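Cytokinesis protein 2 (Saccharomyces cerevisiae, PDB 4WPE) forms rings that coincide with the septins and later with the medial actin ring, mediating cytoskeletal rearrangements required for cytokinesis, this chain being its F-BAR domain. Local coordinates at residues Leu50-Asp53 with Tyr54-Leu58; His96-Gln99 with Ser100-Phe104. One frame throughout, in Å; residues are numbered along the deposited sequence.

How the contacts relate
Contact 1 lies on helix 37-71 and contact 2 on helix 76-162, the next helix along the chain, so the two local helical contacts come in series. Their centres are only about 10 Å apart because the helices pack against one another in the long helical bundle of the dimeric F-BAR domain. Glu51 and His96 join them through a probable hydrogen bond, 2.6 Å from OE1 to ND1. Packing continues beside it, with Lys52 CB 3.3 Å from Ser100 OG and the Tyr54 ring against that of His96. Contact 1 also reaches the second subunit, whereas contact 2 turns to helix 170-259, so together they link the dimer interface to helix 170-259 of the same subunit.

Contact 1 of 2, residues Leu50-Asp53 with Tyr54-Leu58; sequences LEKD and YARRL
Tyr54 gives its backbone N-H to Leu50 O, one turn back, 3.0 Å from N to O. Its CG is anti to the backbone N (chi1 -176°), which carries the ring away from residues 50-53. An aromatic residue with a polar end suits this buried place: the ring meets Tyr54 of the second subunit, and OH hydrogen-bonds to Arg92 of its own chain and to Glu51 of the second subunit. Ala55 N bonds to Glu51 O at 2.9 Å, and its methyl group is small enough to sit close to Ser97 on helix 76-162. Arg56 N bonds to Lys52 O, also at 2.9 Å. With CG beside its own backbone N (chi1 -77°), Arg56 sets CG 3.2 Å from Lys52 O. The side chains of Lys52 and Arg56 are both exposed, as suits two like charges, and Arg56 NE stays 6.5 Å from Lys52 NZ. Arg57 N closes the next bond, to Asp53 O at 2.9 Å, but the two side chains pair with the other subunit: Arg57 NH1 forms a salt bridge with Asp53 OD2 of the second subunit, and the reciprocal pair repeats it. Leu58 N turns back to Tyr54 O, and its apolar side chain is buried. Helix 37-71 therefore presents one side to helix 76-162, where Leu58 touches Arg92, and another to the second subunit, where Leu58 packs on Leu50 of that chain.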
ATOM      1  N   LEU A  50      -0.105   0.928   8.977  1.00 69.37           N
ATOM      2  CA  LEU A  50      -0.726   0.900   7.657  1.00 60.79           C
ATOM      3  C   LEU A  50      -0.088  -0.144   6.746  1.00 71.01           C
ATOM      4  O   LEU A  50      -0.784  -0.880   6.042  1.00 66.80           O
ATOM      5  CB  LEU A  50      -0.641   2.282   7.005  1.00 52.89           C
ATOM      6  CG  LEU A  50      -1.142   2.404   5.563  1.00 59.45           C
ATOM      7  CD1 LEU A  50      -2.617   2.056   5.478  1.00 55.81           C
ATOM      8  CD2 LEU A  50      -0.887   3.805   5.019  1.00 60.20           C
ATOM      9  N   GLU A  51       1.241  -0.198   6.759  1.00 72.39           N
ATOM     10  CA  GLU A  51       1.979  -1.113   5.898  1.00 72.44           C
ATOM     11  C   GLU A  51       1.773  -2.566   6.315  1.00 73.16           C
ATOM     12  O   GLU A  51       1.768  -3.466   5.477  1.00 77.20           O
ATOM     13  CB  GLU A  51       3.471  -0.771   5.909  1.00 71.12           C
ATOM     14  CG  GLU A  51       3.812   0.583   5.301  1.00 71.25           C
ATOM     15  CD  GLU A  51       3.499   0.664   3.817  1.00 79.98           C
ATOM     16  OE1 GLU A  51       3.446  -0.394   3.156  1.00 88.92           O
ATOM     17  OE2 GLU A  51       3.307   1.790   3.307  1.00 81.39           O
ATOM     18  N   LYS A  52       1.608  -2.788   7.615  1.00 73.83           N
ATOM     19  CA  LYS A  52       1.365  -4.128   8.131  1.00 69.58           C
ATOM     20  C   LYS A  52       0.036  -4.659   7.610  1.00 72.79           C
ATOM     21  O   LYS A  52      -0.056  -5.803   7.170  1.00 80.28           O
ATOM     22  CB  LYS A  52       1.382  -4.128   9.660  1.00 70.88           C
ATOM     23  CG  LYS A  52       1.159  -5.492  10.287  1.00 72.12           C
ATOM     24  CD  LYS A  52       0.787  -5.367  11.755  1.00 78.57           C
ATOM     25  CE  LYS A  52       0.599  -6.735  12.394  1.00 86.73           C
ATOM     26  NZ  LYS A  52       0.293  -6.632  13.845  1.00 87.91           N
ATOM     27  N   ASP A  53      -0.991  -3.818   7.650  1.00 70.03           N
ATOM     28  CA  ASP A  53      -2.310  -4.213   7.172  1.00 69.33           C
ATOM     29  C   ASP A  53      -2.312  -4.397   5.657  1.00 67.84           C
ATOM     30  O   ASP A  53      -3.007  -5.266   5.132  1.00 69.26           O
ATOM     31  CB  ASP A  53      -3.360  -3.183   7.582  1.00 70.89           C
ATOM     32  CG  ASP A  53      -3.383  -2.944   9.077  1.00 79.39           C
ATOM     33  OD1 ASP A  53      -2.786  -3.756   9.816  1.00 77.78           O
ATOM     34  OD2 ASP A  53      -3.992  -1.945   9.513  1.00 87.06           O
ATOM     35  N   TYR A  54      -1.530  -3.579   4.960  1.00 61.92           N
ATOM     36  CA  TYR A  54      -1.417  -3.697   3.511  1.00 53.74           C
ATOM     37  C   TYR A  54      -0.765  -5.023   3.134  1.00 58.72           C
ATOM     38  O   TYR A  54      -1.251  -5.730   2.255  1.00 59.15           O
ATOM     39  CB  TYR A  54      -0.620  -2.529   2.930  1.00 48.11           C
ATOM     40  CG  TYR A  54      -0.533  -2.533   1.419  1.00 49.71           C
ATOM     41  CD1 TYR A  54      -1.561  -2.015   0.641  1.00 57.96           C
ATOM     42  CD2 TYR A  54       0.579  -3.054   0.771  1.00 58.03           C
ATOM     43  CE1 TYR A  54      -1.482  -2.018  -0.743  1.00 56.80           C
ATOM     44  CE2 TYR A  54       0.664  -3.064  -0.609  1.00 61.66           C
ATOM     45  CZ  TYR A  54      -0.366  -2.545  -1.362  1.00 56.04           C
ATOM     46  OH  TYR A  54      -0.274  -2.557  -2.735  1.00 52.75           O
ATOM     47  N   ALA A  55       0.332  -5.355   3.807  1.00 57.37           N
ATOM     48  CA  ALA A  55       1.043  -6.601   3.539  1.00 52.97           C
ATOM     49  C   ALA A  55       0.185  -7.806   3.891  1.00 58.52           C
ATOM     50  O   ALA A  55       0.117  -8.775   3.133  1.00 68.77           O
ATOM     51  CB  ALA A  55       2.350  -6.646   4.308  1.00 48.72           C
ATOM     52  N   ARG A  56      -0.474  -7.741   5.043  1.00 58.83           N
ATOM     53  CA  ARG A  56      -1.287  -8.856   5.513  1.00 61.75           C
ATOM     54  C   ARG A  56      -2.490  -9.092   4.609  1.00 65.83           C
ATOM     55  O   ARG A  56      -2.840 -10.235   4.317  1.00 76.91           O
ATOM     56  CB  ARG A  56      -1.748  -8.622   6.955  1.00 74.15           C
ATOM     57  CG  ARG A  56      -0.666  -8.863   8.012  1.00 94.39           C
ATOM     58  CD  ARG A  56       0.478  -9.725   7.479  1.00106.29           C
ATOM     59  NE  ARG A  56       1.328 -10.241   8.548  1.00115.02           N
ATOM     60  CZ  ARG A  56       1.202 -11.450   9.088  1.00117.03           C
ATOM     61  NH1 ARG A  56       0.262 -12.279   8.653  1.00114.22           N
ATOM     62  NH2 ARG A  56       2.022 -11.833  10.060  1.00118.36           N
ATOM     63  N   ARG A  57      -3.116  -8.013   4.154  1.00 65.40           N
ATOM     64  CA  ARG A  57      -4.296  -8.132   3.305  1.00 66.44           C
ATOM     65  C   ARG A  57      -3.923  -8.495   1.873  1.00 68.54           C
ATOM     66  O   ARG A  57      -4.699  -9.141   1.171  1.00 77.11           O
ATOM     67  CB  ARG A  57      -5.106  -6.838   3.321  1.00 74.25           C
ATOM     68  CG  ARG A  57      -6.490  -6.998   2.728  1.00 86.59           C
ATOM     69  CD  ARG A  57      -7.296  -5.722   2.844  1.00 92.83           C
ATOM     70  NE  ARG A  57      -8.385  -5.690   1.874  1.00 97.65           N
ATOM     71  CZ  ARG A  57      -9.232  -4.676   1.740  1.00102.43           C
ATOM     72  NH1 ARG A  57      -9.114  -3.610   2.518  1.00100.41           N
ATOM     73  NH2 ARG A  57     -10.195  -4.730   0.830  1.00108.72           N
ATOM     74  N   LEU A  58      -2.737  -8.077   1.441  1.00 64.75           N
ATOM     75  CA  LEU A  58      -2.238  -8.453   0.123  1.00 58.56           C
ATOM     76  C   LEU A  58      -1.901  -9.937   0.106  1.00 64.97           C
ATOM     77  O   LEU A  58      -2.142 -10.628  -0.884  1.00 67.09           O
ATOM     78  CB  LEU A  58      -1.008  -7.628  -0.260  1.00 51.53           C
ATOM     79  CG  LEU A  58      -0.416  -7.911  -1.643  1.00 47.94           C
ATOM     80  CD1 LEU A  58      -1.425  -7.606  -2.733  1.00 45.30           C
ATOM     81  CD2 LEU A  58       0.866  -7.122  -1.857  1.00 51.29           C
TER

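Contact 2 of 2, residues His96-Gln99 with Ser100-Phe104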
ATOM      1  N   HIS A  96       6.579  -4.949   1.872  1.00 64.74           N
ATOM      2  CA  HIS A  96       5.838  -3.990   2.681  1.00 60.44           C
ATOM      3  C   HIS A  96       5.824  -4.428   4.139  1.00 65.23           C
ATOM      4  O   HIS A  96       5.851  -3.596   5.046  1.00 68.88           O
ATOM      5  CB  HIS A  96       4.409  -3.827   2.165  1.00 55.10           C
ATOM      6  CG  HIS A  96       4.304  -2.999   0.920  1.00 62.00           C
ATOM      7  ND1 HIS A  96       3.728  -1.751   0.906  1.00 61.49           N
ATOM      8  CD2 HIS A  96       4.700  -3.250  -0.351  1.00 67.11           C
ATOM      9  CE1 HIS A  96       3.771  -1.262  -0.324  1.00 64.27           C
ATOM     10  NE2 HIS A  96       4.357  -2.150  -1.102  1.00 65.44           N
ATOM     11  N   SER A  97       5.781  -5.739   4.359  1.00 67.04           N
ATOM     12  CA  SER A  97       5.784  -6.280   5.711  1.00 63.44           C
ATOM     13  C   SER A  97       7.107  -5.989   6.401  1.00 65.50           C
ATOM     14  O   SER A  97       7.136  -5.600   7.568  1.00 69.41           O
ATOM     15  CB  SER A  97       5.521  -7.785   5.698  1.00 57.98           C
ATOM     16  OG  SER A  97       5.508  -8.296   7.017  1.00 63.97           O
ATOM     17  N   LYS A  98       8.201  -6.178   5.671  1.00 62.22           N
ATOM     18  CA  LYS A  98       9.528  -5.886   6.198  1.00 63.90           C
ATOM     19  C   LYS A  98       9.681  -4.388   6.443  1.00 61.24           C
ATOM     20  O   LYS A  98      10.277  -3.967   7.435  1.00 59.55           O
ATOM     21  CB  LYS A  98      10.610  -6.391   5.241  1.00 68.99           C
ATOM     22  CG  LYS A  98      12.007  -5.903   5.571  1.00 76.61           C
ATOM     23  CD  LYS A  98      12.985  -6.209   4.446  1.00 86.16           C
ATOM     24  CE  LYS A  98      14.348  -5.588   4.729  1.00 99.46           C
ATOM     25  NZ  LYS A  98      15.354  -5.964   3.696  1.00105.46           N
ATOM     26  N   GLN A  99       9.127  -3.587   5.538  1.00 68.61           N
ATOM     27  CA  GLN A  99       9.141  -2.135   5.678  1.00 63.64           C
ATOM     28  C   GLN A  99       8.371  -1.705   6.921  1.00 62.22           C
ATOM     29  O   GLN A  99       8.782  -0.789   7.635  1.00 61.67           O
ATOM     30  CB  GLN A  99       8.546  -1.472   4.435  1.00 63.97           C
ATOM     31  CG  GLN A  99       8.852   0.013   4.305  1.00 72.45           C
ATOM     32  CD  GLN A  99       7.893   0.721   3.366  1.00 79.56           C
ATOM     33  OE1 GLN A  99       6.779   1.080   3.750  1.00 82.20           O
ATOM     34  NE2 GLN A  99       8.313   0.909   2.121  1.00 79.55           N
ATOM     35  N   SER A 100       7.253  -2.379   7.174  1.00 56.11           N
ATOM     36  CA  SER A 100       6.419  -2.096   8.338  1.00 60.30           C
ATOM     37  C   SER A 100       7.181  -2.298   9.640  1.00 70.85           C
ATOM     38  O   SER A 100       7.120  -1.464  10.542  1.00 73.20           O
ATOM     39  CB  SER A 100       5.171  -2.978   8.327  1.00 61.22           C
ATOM     40  OG  SER A 100       4.420  -2.813   9.517  1.00 61.68           O
ATOM     41  N   GLU A 101       7.902  -3.411   9.733  1.00 73.28           N
ATOM     42  CA  GLU A 101       8.641  -3.739  10.946  1.00 68.59           C
ATOM     43  C   GLU A 101       9.786  -2.755  11.197  1.00 67.62           C
ATOM     44  O   GLU A 101      10.034  -2.370  12.337  1.00 54.35           O
ATOM     45  CB  GLU A 101       9.170  -5.175  10.874  1.00 63.34           C
ATOM     46  CG  GLU A 101       8.084  -6.202  10.571  1.00 80.10           C
ATOM     47  CD  GLU A 101       8.625  -7.613  10.407  1.00 94.10           C
ATOM     48  OE1 GLU A 101       9.847  -7.765  10.195  1.00100.49           O
ATOM     49  OE2 GLU A 101       7.822  -8.570  10.478  1.00 91.91           O
ATOM     50  N   ILE A 102      10.478  -2.343  10.139  1.00 67.14           N
ATOM     51  CA  ILE A 102      11.538  -1.346  10.273  1.00 61.80           C
ATOM     52  C   ILE A 102      10.963  -0.045  10.821  1.00 70.16           C
ATOM     53  O   ILE A 102      11.574   0.625  11.655  1.00 76.11           O
ATOM     54  CB  ILE A 102      12.237  -1.060   8.929  1.00 61.08           C
ATOM     55  CG1 ILE A 102      12.991  -2.293   8.440  1.00 62.92           C
ATOM     56  CG2 ILE A 102      13.201   0.114   9.059  1.00 61.07           C
ATOM     57  CD1 ILE A 102      13.617  -2.113   7.072  1.00 62.47           C
ATOM     58  N   LEU A 103       9.770   0.301  10.354  1.00 72.80           N
ATOM     59  CA  LEU A 103       9.128   1.538  10.767  1.00 65.97           C
ATOM     60  C   LEU A 103       8.762   1.514  12.249  1.00 62.28           C
ATOM     61  O   LEU A 103       8.999   2.482  12.961  1.00 61.00           O
ATOM     62  CB  LEU A 103       7.885   1.811   9.914  1.00 66.95           C
ATOM     63  CG  LEU A 103       8.164   2.314   8.493  1.00 66.94           C
ATOM     64  CD1 LEU A 103       6.944   2.153   7.600  1.00 73.48           C
ATOM     65  CD2 LEU A 103       8.623   3.763   8.504  1.00 65.03           C
ATOM     66  N   PHE A 104       8.206   0.407  12.725  1.00 65.97           N
ATOM     67  CA  PHE A 104       7.703   0.377  14.093  1.00 69.99           C
ATOM     68  C   PHE A 104       8.806   0.396  15.149  1.00 73.61           C
ATOM     69  O   PHE A 104       8.652   1.029  16.195  1.00 68.88           O
ATOM     70  CB  PHE A 104       6.814  -0.847  14.316  1.00 72.51           C
ATOM     71  CG  PHE A 104       6.199  -0.898  15.686  1.00 81.57           C
ATOM     72  CD1 PHE A 104       5.067  -0.152  15.977  1.00 85.59           C
ATOM     73  CD2 PHE A 104       6.758  -1.677  16.686  1.00 85.96           C
ATOM     74  CE1 PHE A 104       4.500  -0.187  17.239  1.00 90.58           C
ATOM     75  CE2 PHE A 104       6.197  -1.718  17.948  1.00 92.32           C
ATOM     76  CZ  PHE A 104       5.066  -0.971  18.225  1.00 94.37           C
TER
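A run of helical i to i+4 bonds joins His96-Gln99 to Ser100-Phe104 within helix 76-162, one of the long helices of the F-BAR bundle. Ser100 N bonds to His96 O at 2.8 Å, and Glu101 N to Ser97 O at 3.2 Å. Ser100 is buried against helix 37-71, where a compact residue fits; its hydroxyl, anti to the backbone N (chi1 174°), hydrogen-bonds to Ser48 O. The imidazole of His96 suits a place between two acidic partners, since NE2 bonds to Glu248 and ND1 to Glu51 of helix 37-71. Glu101 is exposed and stretches its chain beyond CG alongside the preceding turn, CG 3.2 Å from Ser97 O; its OE2 comes only to 4.2 Å from Ser97 OG. One residue on, Ile102 N bonds to Lys98 O at 3.2 Å, the straightest of the four cross-segment bonds (163° at the hydrogen). Its CG1 branch rests 3.3 Å from that oxygen, and CD1 lies loosely beside CE of the extended Lys98 chain, whose amine end suits the exposed surface. Gln99 and Leu103 run alongside each other, both touching helix 170-259, Gln99 at Ser241 and Leu103 at Phe237. The buried Gln99 amide is not left without partners: OE1 accepts from Arg47, and NE2 makes a weak bond to Thr244. Leu103 supplies an apolar neighbour to that amide, its CD1 methyl 4.0 Å from Gln99 OE1.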